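Pyruvate kinase (Pyrobaculum aerophilum, PDB 3QTG) catalyses the last step of glycolysis, interconverting phosphoenolpyruvate plus ADP and pyruvate plus ATP with the aid of a divalent metal cation. Local coordinates at residues A[130-135]-A[139-144]; A[102-107]-A[113-118]; A[353-356]-A[360-363]; A[446-449]-A[455-458]; A[291-296]-A[302-307]. One frame throughout, in Å; residues are numbered along the deposited sequence.

In the fold
Along the chain the contacts run 2, 1, 5, 3, 4. Contacts 2 and 1, with centres about 13 Å apart, share the mixed sheet of the B domain, which is inserted between the third and fourth strands of the eight-stranded barrel; Phe104 of contact 2 packs on Met134 and Ile132 of contact 1. Contact 5 follows the seventh barrel strand, its centre about 29 Å from that of contact 1. Contacts 3 and 4, with centres about 16 Å apart, meet through Phe362 in the C-terminal alpha/beta domain; the centre of contact 4 lies about 58 Å from that of contact 1. The five sample all three domains; contacts 3 and 4 also touch the second subunit.

Contact 1. Residues A[130-135]-A[139-144]; sequences DVILML and LRLKVT
Five backbone hydrogen bonds join the segments: Asp130 O accepts from Val143 N, while Ile132 with Leu141 and Met134 with Leu139 each exchange a pair. The bond from Ile132 N to Leu141 O is 2.9 Å long and nearly straight, 173° at the hydrogen. Val131 and Lys142, like Leu133 and Arg140, form non-hydrogen-bonded pairs, where Val131 CA makes a CA-H...O contact of 3.4 Å with Leu141 O. This register, with strand directions 155° apart, defines an antiparallel beta hairpin of the B domain; Leu135, at its turn, lies close to Lys165, which probably binds ATP. Apolar contacts fill the face of Ile132, Met134, Leu139 and Leu141. Met134, bent at its second and third torsions, brings CE to 3.8 Å from Leu141 CD2. Toward the start of the hairpin the fit is tight, Ile132 CD1 meeting Val143 CG2 at 3.4 Å. On the other face the Arg140 chain bends at chi3 (90°), turning its guanidinium flat against Val131 CG1, 3.5 Å above the plane and offset toward the rim. NH1 and NH2 form salt bridges with Glu156 and Glu170; a leucine here would probably leave both carboxylates without this partner.

Contact 2. Residues A[102-107]-A[113-118]; sequences VKFKLS and TYIPVP
Lys105 lies across the face of the Tyr114 ring, the two side chains crossing at about a right angle. Its CD sits over the ring centre, 3.7 Å from the centroid and 11° off the normal, a CH-pi contact. Tyr114 can turn this face to it because its CG stands between the backbone N and the carbonyl carbon (chi1 63°), while the lysine chain runs out extended beyond CG. Ser107 CB is at the edge of the same ring, and Ser107 OG shares a hydrogen bond of 3.2 Å with Tyr114 OH, besides bonding to Lys109 N. On the opposite face of the sheet, Ile115 CG1 rides over the rim of the Phe104 ring, and Val117 CG2 meets its edge in plane, 3.8 Å from Phe104 CD2. The backbones pair in parallel: the bond from Ile115 N to Lys103 O is 2.8 Å and almost linear (177°), and Lys105 N and O bond to Ile115 O and Val117 N. A water links Lys103 N to Thr113 O. Strand 115-117 is outermost in the B-domain sheet, and strand 101-106 lies between it and strand 150-155, where Phe104 packs on Ile151 and Ala153; Val117 and Leu106 rest on helix 120-125.

Contact 3. Residues A[353-356]-A[360-363]; sequences PLLQ and DRFA
Gln356 and Asp360 meet where the loop following helix 331-343 enters the first turn of helix 358-373, in the C-terminal alpha/beta domain of pyruvate kinase. One hydrogen bond crosses between the segments: Gln356 N donates to Asp360 OD2 over 2.9 Å, nearly straight at 169°. The acceptor uses its anti lone pair, away from the other carboxylate oxygen. With CG anti to the carbonyl carbon (chi1 -78°), Asp360 reaches back toward the loop, while its own N is bonded to Asn357 OD1, so both ends of the residue are held at the start of the helix. Salt bridges from Asp360 OD1 to Arg389 and Lys392, together with the bond from Gln356 N, engage both oxygens and would restrict rotation of the carboxylate.

The remaining contacts are van der Waals in kind and centre on Leu355. It slides past Asp360 in the opposite direction, its CD2 coming to 3.8 Å from Asp360 CB. Its other methyl is met by Arg361, whose extended chain packs on Asp372 of the second subunit and crosses the leucine at about a right angle. Leu355 CD1 lies over one face of the guanidinium, 3.8 Å from Arg361 NH1.

Contact 4. Residues A[446-449]-A[455-458]; sequences ATYG and HSVK
The Tyr448 ring carries Ser456 CB over one face, 3.5 Å above the plane and displaced toward the rim, close to Tyr448 CZ. The His455 imidazole has Gly449 CA over its centre, 3.8 Å above the plane, an approach permitted by the lack of a side chain on the glycine. Phe362 of helix 358-373 meets the imidazole edge-to-face. The contacts of Ser456 CB and Gly449 CA are both CH-pi, and a torsion accounts for the first: Tyr448 CG stands between its backbone N and carbonyl carbon (chi1 66°), which swings the ring over the partner strand. The backbone is an antiparallel hairpin of strands 444-448 and 455-460, whose directions differ by 170°. Ala446 and Lys458 exchange two backbone bonds, that from Lys458 N to Ala446 O being 2.8 Å, and Ser456 N donates to Tyr448 O at 3.0 Å. Thr447 and Val457 face each other as a non-hydrogen-bonded pair. Replacing His455 by an alanine would probably strip the cover from Gly449 CA, deprive Phe362 of its ring partner and leave Gly453 O without the bond it receives from His455 ND1. Residues 455-458 also pair antiparallel with a strand of the second subunit, which continues the five-stranded sheet of the C-terminal domain across the interface, and there buried Ser456 OG is bonded to Lys458 NZ of that subunit. With Tyr448 OH paired to Glu429 within the chain, the polar ends of both residues have partners alongside their CH-pi overlay.

Contact 5. Residues A[291-296]-A[302-307]; sequences LDSMQS and RAEIND
Glu304 has the most surface buried here, and its carboxylate grips Ser293 with both oxygens. Ser293 N donates to Glu304 OE2 at 2.8 Å, nearly straight (169°) and onto the syn lone pair. Ser293 OG donates to Glu304 OE1 at 2.6 Å, meeting it on the syn side but 32° out of the carboxylate plane. The two bonds are possible together because Ser293 OG stands between its own backbone N and carbonyl carbon (chi1 79°), on the same side as the N-H, while the glutamate reaches over from its helix with the chain extended beyond CG. Leu291 comes next in buried area: its CD2 approaches the base of that chain, 4.4 Å from Glu304 CB. A water adds a third link, accepting from Asp292 N at 2.9 Å and donating to Glu304 OE2 at 3.1 Å. The carboxylate thus lies at the start of the 3-10 turn 292-295, where the peptide dipoles would be expected to favour its negative charge. The turn belongs to the loop after the seventh barrel strand, 284-287, not far from Thr288, which by analogy with relatives probably binds substrate. Helix 302-313 supplies Glu304 and, through Ile305, packs on Leu263 of the third subunit, while Leu291 and Met294 press against Leu338, Ala333 and Trp337 of helix 331-343.

Contact 1. Residues A[130-135]-A[139-144]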
# COMPACT_ATOMS: atom_id res chain seq x y z
N ASP A 130 -34.18 10.46 -33.90
CA ASP A 130 -32.78 10.29 -34.27
C ASP A 130 -32.38 11.43 -35.18
O ASP A 130 -33.23 12.01 -35.85
CB ASP A 130 -32.54 8.99 -35.03
CG ASP A 130 -32.30 7.81 -34.11
OD1 ASP A 130 -31.81 8.03 -32.97
OD2 ASP A 130 -32.60 6.67 -34.54
N VAL A 131 -31.08 11.70 -35.22
CA VAL A 131 -30.52 12.74 -36.09
C VAL A 131 -29.63 12.10 -37.17
O VAL A 131 -28.72 11.30 -36.89
CB VAL A 131 -29.70 13.77 -35.28
CG1 VAL A 131 -29.06 14.81 -36.20
CG2 VAL A 131 -30.60 14.43 -34.17
N ILE A 132 -29.93 12.45 -38.42
CA ILE A 132 -29.25 11.92 -39.58
C ILE A 132 -28.17 12.92 -39.99
O ILE A 132 -28.44 14.11 -40.05
CB ILE A 132 -30.25 11.70 -40.73
CG1 ILE A 132 -31.19 10.53 -40.39
CG2 ILE A 132 -29.53 11.48 -42.06
CD1 ILE A 132 -32.43 10.56 -41.21
N LEU A 133 -26.97 12.44 -40.26
CA LEU A 133 -25.83 13.31 -40.56
C LEU A 133 -25.30 13.11 -41.96
O LEU A 133 -24.95 12.01 -42.36
CB LEU A 133 -24.69 13.07 -39.56
CG LEU A 133 -24.99 13.19 -38.07
CD1 LEU A 133 -23.79 12.66 -37.26
CD2 LEU A 133 -25.30 14.66 -37.76
N MET A 134 -25.21 14.21 -42.68
CA MET A 134 -24.77 14.21 -44.05
C MET A 134 -23.79 15.35 -44.18
O MET A 134 -23.80 16.28 -43.37
CB MET A 134 -25.96 14.46 -44.96
CG MET A 134 -27.15 13.56 -44.64
SD MET A 134 -27.90 12.87 -46.10
CE MET A 134 -29.42 13.77 -46.09
N LEU A 135 -22.96 15.30 -45.21
CA LEU A 135 -22.01 16.36 -45.46
C LEU A 135 -21.05 16.43 -44.26
O LEU A 135 -20.80 17.50 -43.71
CB LEU A 135 -22.75 17.68 -45.73
CG LEU A 135 -23.36 17.95 -47.12
CD1 LEU A 135 -23.78 16.69 -47.90
CD2 LEU A 135 -24.52 18.96 -47.09
N LEU A 139 -24.92 18.79 -42.36
CA LEU A 139 -26.36 18.80 -42.61
C LEU A 139 -26.94 17.81 -41.63
O LEU A 139 -26.65 16.62 -41.70
CB LEU A 139 -26.67 18.42 -44.07
CG LEU A 139 -28.13 18.46 -44.57
CD1 LEU A 139 -28.94 19.67 -44.08
CD2 LEU A 139 -28.18 18.36 -46.12
N ARG A 140 -27.73 18.32 -40.69
CA ARG A 140 -28.42 17.47 -39.73
C ARG A 140 -29.90 17.48 -40.05
O ARG A 140 -30.45 18.51 -40.45
CB ARG A 140 -28.19 17.95 -38.30
CG ARG A 140 -26.74 18.31 -37.99
CD ARG A 140 -26.60 19.06 -36.67
NE ARG A 140 -26.40 18.11 -35.58
CZ ARG A 140 -27.36 17.75 -34.75
NH1 ARG A 140 -28.55 18.28 -34.89
NH2 ARG A 140 -27.13 16.88 -33.79
N LEU A 141 -30.53 16.32 -39.91
CA LEU A 141 -31.95 16.19 -40.15
C LEU A 141 -32.57 15.43 -38.98
O LEU A 141 -32.09 14.36 -38.62
CB LEU A 141 -32.27 15.43 -41.45
CG LEU A 141 -31.74 15.53 -42.89
CD1 LEU A 141 -32.61 16.37 -43.88
CD2 LEU A 141 -30.23 15.80 -43.03
N LYS A 142 -33.64 15.98 -38.43
CA LYS A 142 -34.31 15.40 -37.27
C LYS A 142 -35.43 14.48 -37.76
O LYS A 142 -36.35 14.94 -38.43
CB LYS A 142 -34.92 16.52 -36.42
CG LYS A 142 -34.65 16.47 -34.95
CD LYS A 142 -34.84 15.12 -34.31
CE LYS A 142 -34.36 15.19 -32.85
NZ LYS A 142 -35.24 16.08 -32.04
N VAL A 143 -35.37 13.20 -37.43
CA VAL A 143 -36.38 12.21 -37.86
C VAL A 143 -37.75 12.36 -37.15
O VAL A 143 -37.86 12.25 -35.93
CB VAL A 143 -35.84 10.76 -37.75
CG1 VAL A 143 -36.88 9.74 -38.24
CG2 VAL A 143 -34.53 10.62 -38.53
N THR A 144 -38.79 12.58 -37.96
CA THR A 144 -40.12 12.90 -37.45
C THR A 144 -41.17 11.81 -37.70
O THR A 144 -42.25 11.84 -37.10
CB THR A 144 -40.61 14.21 -38.08
OG1 THR A 144 -40.55 14.10 -39.51
CG2 THR A 144 -39.77 15.39 -37.59

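Contact 2. Residues A[102-107]-A[113-118]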
# COMPACT_ATOMS: atom_id res chain seq x y z
N VAL A 102 -37.99 16.22 -45.35
CA VAL A 102 -37.30 15.48 -46.38
C VAL A 102 -37.63 13.99 -46.25
O VAL A 102 -37.66 13.44 -45.15
CB VAL A 102 -35.74 15.71 -46.27
CG1 VAL A 102 -35.01 15.01 -47.39
CG2 VAL A 102 -35.41 17.22 -46.31
N LYS A 103 -37.87 13.34 -47.37
CA LYS A 103 -38.20 11.91 -47.39
C LYS A 103 -37.04 11.04 -47.89
O LYS A 103 -36.41 11.35 -48.91
CB LYS A 103 -39.46 11.67 -48.23
CG LYS A 103 -39.95 10.22 -48.20
CD LYS A 103 -41.46 10.14 -48.07
CE LYS A 103 -41.98 8.76 -48.39
NZ LYS A 103 -43.40 8.80 -48.89
N PHE A 104 -36.75 9.98 -47.15
CA PHE A 104 -35.77 8.96 -47.55
C PHE A 104 -36.51 7.66 -47.84
O PHE A 104 -37.38 7.26 -47.08
CB PHE A 104 -34.75 8.69 -46.43
CG PHE A 104 -33.95 9.91 -46.01
CD1 PHE A 104 -34.56 10.95 -45.31
CD2 PHE A 104 -32.59 10.00 -46.31
CE1 PHE A 104 -33.82 12.07 -44.91
CE2 PHE A 104 -31.84 11.09 -45.94
CZ PHE A 104 -32.45 12.15 -45.22
N LYS A 105 -36.16 7.01 -48.95
CA LYS A 105 -36.77 5.73 -49.31
C LYS A 105 -35.68 4.75 -49.62
O LYS A 105 -34.63 5.12 -50.18
CB LYS A 105 -37.73 5.84 -50.52
CG LYS A 105 -38.95 6.72 -50.24
CD LYS A 105 -39.89 6.89 -51.44
CE LYS A 105 -40.63 8.25 -51.34
NZ LYS A 105 -41.70 8.57 -52.42
N LEU A 106 -35.95 3.50 -49.29
CA LEU A 106 -35.10 2.40 -49.70
C LEU A 106 -35.12 2.22 -51.23
O LEU A 106 -36.10 1.74 -51.80
CB LEU A 106 -35.53 1.11 -48.98
CG LEU A 106 -34.73 -0.17 -49.20
CD1 LEU A 106 -33.32 -0.02 -48.76
CD2 LEU A 106 -35.40 -1.33 -48.45
N SER A 107 -34.00 2.58 -51.86
CA SER A 107 -33.89 2.67 -53.32
C SER A 107 -32.47 3.03 -53.71
O SER A 107 -31.79 3.77 -52.99
CB SER A 107 -34.81 3.78 -53.84
OG SER A 107 -34.59 3.99 -55.24
N THR A 113 -38.01 13.07 -56.38
CA THR A 113 -38.89 13.52 -55.27
C THR A 113 -38.45 13.06 -53.86
O THR A 113 -39.07 13.46 -52.85
CB THR A 113 -40.38 13.12 -55.49
OG1 THR A 113 -40.50 11.70 -55.54
CG2 THR A 113 -40.93 13.70 -56.81
N TYR A 114 -37.41 12.24 -53.77
CA TYR A 114 -36.93 11.75 -52.46
C TYR A 114 -35.44 11.43 -52.48
O TYR A 114 -34.83 11.39 -53.55
CB TYR A 114 -37.74 10.51 -52.03
CG TYR A 114 -37.58 9.33 -52.97
CD1 TYR A 114 -36.58 8.38 -52.74
CD2 TYR A 114 -38.39 9.18 -54.09
CE1 TYR A 114 -36.40 7.30 -53.58
CE2 TYR A 114 -38.22 8.09 -54.95
CZ TYR A 114 -37.23 7.16 -54.68
OH TYR A 114 -37.02 6.07 -55.48
N ILE A 115 -34.86 11.19 -51.29
CA ILE A 115 -33.45 10.79 -51.19
C ILE A 115 -33.38 9.27 -51.21
O ILE A 115 -33.97 8.61 -50.34
CB ILE A 115 -32.74 11.30 -49.89
CG1 ILE A 115 -33.04 12.77 -49.57
CG2 ILE A 115 -31.23 11.02 -49.92
CD1 ILE A 115 -32.96 13.72 -50.76
N PRO A 116 -32.65 8.70 -52.20
CA PRO A 116 -32.55 7.27 -52.24
C PRO A 116 -31.42 6.71 -51.36
O PRO A 116 -30.26 7.15 -51.43
CB PRO A 116 -32.31 7.00 -53.73
CG PRO A 116 -31.56 8.21 -54.20
CD PRO A 116 -31.92 9.35 -53.31
N VAL A 117 -31.75 5.74 -50.52
CA VAL A 117 -30.76 5.09 -49.66
C VAL A 117 -30.80 3.58 -49.92
O VAL A 117 -31.75 2.92 -49.50
CB VAL A 117 -31.00 5.39 -48.17
CG1 VAL A 117 -29.85 4.86 -47.34
CG2 VAL A 117 -31.14 6.89 -47.93
N PRO A 118 -29.80 3.05 -50.66
CA PRO A 118 -29.84 1.64 -51.08
C PRO A 118 -29.39 0.62 -50.03
O PRO A 118 -28.73 -0.36 -50.36
CB PRO A 118 -28.91 1.63 -52.30
CG PRO A 118 -27.91 2.62 -52.01
CD PRO A 118 -28.63 3.74 -51.24
O HOH W 1 -38.27 14.63 -50.07

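Contact 3. Residues A[353-356]-A[360-363]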
# COMPACT_ATOMS: atom_id res chain seq x y z
N PRO A 353 -1.11 -3.09 -16.75
CA PRO A 353 -1.83 -4.24 -17.31
C PRO A 353 -2.08 -5.36 -16.29
O PRO A 353 -1.33 -5.51 -15.33
CB PRO A 353 -0.92 -4.73 -18.44
CG PRO A 353 0.37 -4.14 -18.21
CD PRO A 353 0.26 -2.98 -17.26
N LEU A 354 -3.14 -6.13 -16.53
CA LEU A 354 -3.41 -7.36 -15.82
C LEU A 354 -2.28 -8.37 -16.01
O LEU A 354 -1.68 -8.47 -17.09
CB LEU A 354 -4.73 -7.98 -16.31
CG LEU A 354 -5.98 -7.16 -16.00
CD1 LEU A 354 -7.22 -7.82 -16.58
CD2 LEU A 354 -6.12 -6.98 -14.49
N LEU A 355 -1.97 -9.10 -14.93
CA LEU A 355 -0.98 -10.16 -14.97
C LEU A 355 -1.75 -11.44 -15.23
O LEU A 355 -2.56 -11.86 -14.40
CB LEU A 355 -0.21 -10.25 -13.64
CG LEU A 355 0.60 -9.03 -13.22
CD1 LEU A 355 0.97 -9.09 -11.75
CD2 LEU A 355 1.85 -8.88 -14.09
N GLN A 356 -1.52 -12.06 -16.37
CA GLN A 356 -2.30 -13.23 -16.73
C GLN A 356 -1.47 -14.51 -16.79
O GLN A 356 -2.02 -15.61 -16.87
CB GLN A 356 -3.10 -12.98 -18.00
CG GLN A 356 -4.33 -12.07 -17.72
CD GLN A 356 -5.04 -11.59 -18.98
OE1 GLN A 356 -4.43 -10.98 -19.86
NE2 GLN A 356 -6.35 -11.85 -19.05
N ASP A 360 4.26 -12.59 -17.73
CA ASP A 360 3.85 -11.24 -17.33
C ASP A 360 4.55 -10.82 -16.05
O ASP A 360 5.09 -9.72 -15.99
CB ASP A 360 2.33 -11.14 -17.14
CG ASP A 360 1.55 -11.04 -18.46
OD1 ASP A 360 2.14 -10.81 -19.56
OD2 ASP A 360 0.30 -11.19 -18.39
N ARG A 361 4.54 -11.69 -15.03
CA ARG A 361 5.21 -11.42 -13.75
C ARG A 361 6.71 -11.21 -13.98
O ARG A 361 7.27 -10.28 -13.45
CB ARG A 361 4.96 -12.52 -12.71
CG ARG A 361 3.49 -12.86 -12.56
CD ARG A 361 3.16 -13.78 -11.38
NE ARG A 361 1.72 -13.90 -11.25
CZ ARG A 361 0.97 -13.14 -10.45
NH1 ARG A 361 1.54 -12.20 -9.68
NH2 ARG A 361 -0.35 -13.31 -10.42
N PHE A 362 7.33 -12.04 -14.81
CA PHE A 362 8.74 -11.87 -15.18
C PHE A 362 9.00 -10.47 -15.77
O PHE A 362 9.91 -9.76 -15.31
CB PHE A 362 9.19 -12.96 -16.16
CG PHE A 362 10.61 -12.79 -16.69
CD1 PHE A 362 11.70 -13.18 -15.92
CD2 PHE A 362 10.84 -12.27 -17.96
CE1 PHE A 362 13.00 -13.05 -16.41
CE2 PHE A 362 12.11 -12.13 -18.46
CZ PHE A 362 13.21 -12.53 -17.68
N ALA A 363 8.21 -10.09 -16.78
CA ALA A 363 8.42 -8.82 -17.50
C ALA A 363 8.20 -7.58 -16.60
O ALA A 363 9.01 -6.66 -16.59
CB ALA A 363 7.57 -8.75 -18.77

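Contact 4. Residues A[446-449]-A[455-458]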
# COMPACT_ATOMS: atom_id res chain seq x y z
N ALA A 446 19.55 -6.58 -19.56
CA ALA A 446 19.44 -7.20 -20.87
C ALA A 446 18.82 -8.59 -20.77
O ALA A 446 19.26 -9.39 -19.97
CB ALA A 446 20.81 -7.27 -21.54
N THR A 447 17.79 -8.87 -21.59
CA THR A 447 17.10 -10.18 -21.57
C THR A 447 16.76 -10.80 -22.91
O THR A 447 16.65 -10.13 -23.93
CB THR A 447 15.68 -10.14 -20.93
OG1 THR A 447 15.13 -8.80 -20.96
CG2 THR A 447 15.66 -10.69 -19.60
N TYR A 448 16.52 -12.10 -22.85
CA TYR A 448 15.70 -12.80 -23.82
C TYR A 448 14.92 -13.90 -23.10
O TYR A 448 15.26 -14.31 -21.97
CB TYR A 448 16.55 -13.39 -24.98
CG TYR A 448 17.51 -14.48 -24.56
CD1 TYR A 448 17.05 -15.76 -24.28
CD2 TYR A 448 18.88 -14.24 -24.45
CE1 TYR A 448 17.90 -16.78 -23.89
CE2 TYR A 448 19.75 -15.25 -24.06
CZ TYR A 448 19.25 -16.52 -23.79
OH TYR A 448 20.07 -17.54 -23.38
N GLY A 449 13.86 -14.39 -23.75
CA GLY A 449 13.19 -15.57 -23.25
C GLY A 449 11.92 -15.93 -23.97
O GLY A 449 11.09 -15.06 -24.22
N HIS A 455 14.77 -18.19 -19.47
CA HIS A 455 14.86 -16.74 -19.61
C HIS A 455 16.21 -16.31 -19.03
O HIS A 455 16.62 -16.77 -17.97
CB HIS A 455 13.70 -16.03 -18.92
CG HIS A 455 12.36 -16.30 -19.55
ND1 HIS A 455 11.91 -17.56 -19.86
CD2 HIS A 455 11.37 -15.45 -19.90
CE1 HIS A 455 10.71 -17.49 -20.40
NE2 HIS A 455 10.35 -16.22 -20.43
N SER A 456 16.91 -15.46 -19.77
CA SER A 456 18.24 -15.02 -19.37
C SER A 456 18.22 -13.53 -19.11
O SER A 456 17.57 -12.80 -19.84
CB SER A 456 19.27 -15.38 -20.45
OG SER A 456 20.58 -15.03 -20.02
N VAL A 457 18.90 -13.09 -18.06
CA VAL A 457 19.01 -11.67 -17.73
C VAL A 457 20.49 -11.42 -17.44
O VAL A 457 21.10 -12.17 -16.68
CB VAL A 457 18.18 -11.30 -16.46
CG1 VAL A 457 18.08 -9.78 -16.26
CG2 VAL A 457 16.76 -11.93 -16.49
N LYS A 458 21.06 -10.39 -18.07
CA LYS A 458 22.41 -9.89 -17.74
C LYS A 458 22.21 -8.49 -17.16
O LYS A 458 21.62 -7.64 -17.80
CB LYS A 458 23.32 -9.78 -18.97
CG LYS A 458 23.59 -11.06 -19.75
CD LYS A 458 24.33 -12.08 -18.90
CE LYS A 458 25.13 -13.04 -19.79
NZ LYS A 458 25.13 -14.41 -19.23

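Contact 5. Residues A[291-296]-A[302-307]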
# COMPACT_ATOMS: atom_id res chain seq x y z
N LEU A 291 -3.47 18.05 -34.52
CA LEU A 291 -2.86 19.32 -34.91
C LEU A 291 -3.62 19.90 -36.09
O LEU A 291 -3.05 20.40 -37.06
CB LEU A 291 -1.36 19.15 -35.22
CG LEU A 291 -0.47 18.64 -34.08
CD1 LEU A 291 0.94 18.32 -34.57
CD2 LEU A 291 -0.41 19.64 -32.93
N ASP A 292 -4.94 19.83 -35.98
CA ASP A 292 -5.84 20.15 -37.07
C ASP A 292 -5.67 21.56 -37.67
O ASP A 292 -5.68 21.70 -38.90
CB ASP A 292 -7.29 19.89 -36.68
CG ASP A 292 -8.07 19.26 -37.80
OD1 ASP A 292 -7.61 18.23 -38.35
OD2 ASP A 292 -9.15 19.82 -38.14
N SER A 293 -5.50 22.58 -36.83
CA SER A 293 -5.31 23.94 -37.32
C SER A 293 -4.11 24.05 -38.27
O SER A 293 -4.01 24.99 -39.06
CB SER A 293 -5.17 24.93 -36.17
OG SER A 293 -3.85 24.89 -35.64
N MET A 294 -3.21 23.07 -38.20
CA MET A 294 -1.96 23.13 -38.96
C MET A 294 -2.09 22.82 -40.45
O MET A 294 -1.11 22.90 -41.19
CB MET A 294 -0.89 22.25 -38.30
CG MET A 294 -0.41 22.79 -36.98
SD MET A 294 1.12 22.00 -36.47
CE MET A 294 2.31 22.82 -37.54
N GLN A 295 -3.29 22.45 -40.88
CA GLN A 295 -3.61 22.35 -42.30
C GLN A 295 -3.44 23.72 -42.98
O GLN A 295 -3.09 23.79 -44.16
CB GLN A 295 -5.04 21.84 -42.51
CG GLN A 295 -5.27 20.41 -42.04
CD GLN A 295 -6.68 19.94 -42.32
OE1 GLN A 295 -7.03 19.65 -43.47
NE2 GLN A 295 -7.49 19.83 -41.28
N SER A 296 -3.65 24.79 -42.21
CA SER A 296 -3.60 26.17 -42.70
C SER A 296 -2.52 27.02 -42.08
O SER A 296 -2.30 28.15 -42.51
CB SER A 296 -4.94 26.86 -42.46
OG SER A 296 -5.94 26.24 -43.23
N ARG A 302 -2.28 27.02 -29.02
CA ARG A 302 -1.98 26.61 -27.64
C ARG A 302 -2.82 25.44 -27.12
O ARG A 302 -2.31 24.55 -26.43
CB ARG A 302 -2.09 27.80 -26.72
CG ARG A 302 -0.90 28.76 -26.88
CD ARG A 302 -1.06 30.04 -26.09
NE ARG A 302 -0.01 31.00 -26.43
CZ ARG A 302 -0.10 31.91 -27.41
NH1 ARG A 302 -1.20 31.99 -28.14
NH2 ARG A 302 0.92 32.73 -27.65
N ALA A 303 -4.11 25.44 -27.45
CA ALA A 303 -5.01 24.37 -27.02
C ALA A 303 -4.61 23.03 -27.63
O ALA A 303 -4.69 22.01 -26.96
CB ALA A 303 -6.46 24.72 -27.35
N GLU A 304 -4.16 23.05 -28.89
CA GLU A 304 -3.70 21.84 -29.58
C GLU A 304 -2.42 21.29 -28.98
O GLU A 304 -2.26 20.08 -28.87
CB GLU A 304 -3.50 22.09 -31.07
CG GLU A 304 -4.80 22.44 -31.79
CD GLU A 304 -4.61 22.72 -33.27
OE1 GLU A 304 -3.55 23.23 -33.66
OE2 GLU A 304 -5.55 22.42 -34.04
N ILE A 305 -1.51 22.18 -28.58
CA ILE A 305 -0.32 21.78 -27.82
C ILE A 305 -0.71 21.12 -26.49
O ILE A 305 -0.24 20.04 -26.19
CB ILE A 305 0.66 22.98 -27.60
CG1 ILE A 305 1.28 23.40 -28.94
CG2 ILE A 305 1.73 22.63 -26.56
CD1 ILE A 305 1.71 24.84 -29.01
N ASN A 306 -1.56 21.76 -25.69
CA ASN A 306 -2.04 21.11 -24.47
C ASN A 306 -2.72 19.73 -24.71
O ASN A 306 -2.46 18.78 -23.98
CB ASN A 306 -2.94 22.03 -23.66
CG ASN A 306 -2.19 23.20 -23.04
OD1 ASN A 306 -2.53 24.37 -23.25
ND2 ASN A 306 -1.17 22.89 -22.26
N ASP A 307 -3.56 19.66 -25.75
CA ASP A 307 -4.25 18.41 -26.17
C ASP A 307 -3.27 17.25 -26.45
O ASP A 307 -3.39 16.18 -25.87
CB ASP A 307 -5.13 18.70 -27.39
CG ASP A 307 -6.11 17.57 -27.72
OD1 ASP A 307 -6.27 16.61 -26.92
OD2 ASP A 307 -6.74 17.65 -28.81
O HOH W 2 -6.62 19.57 -33.63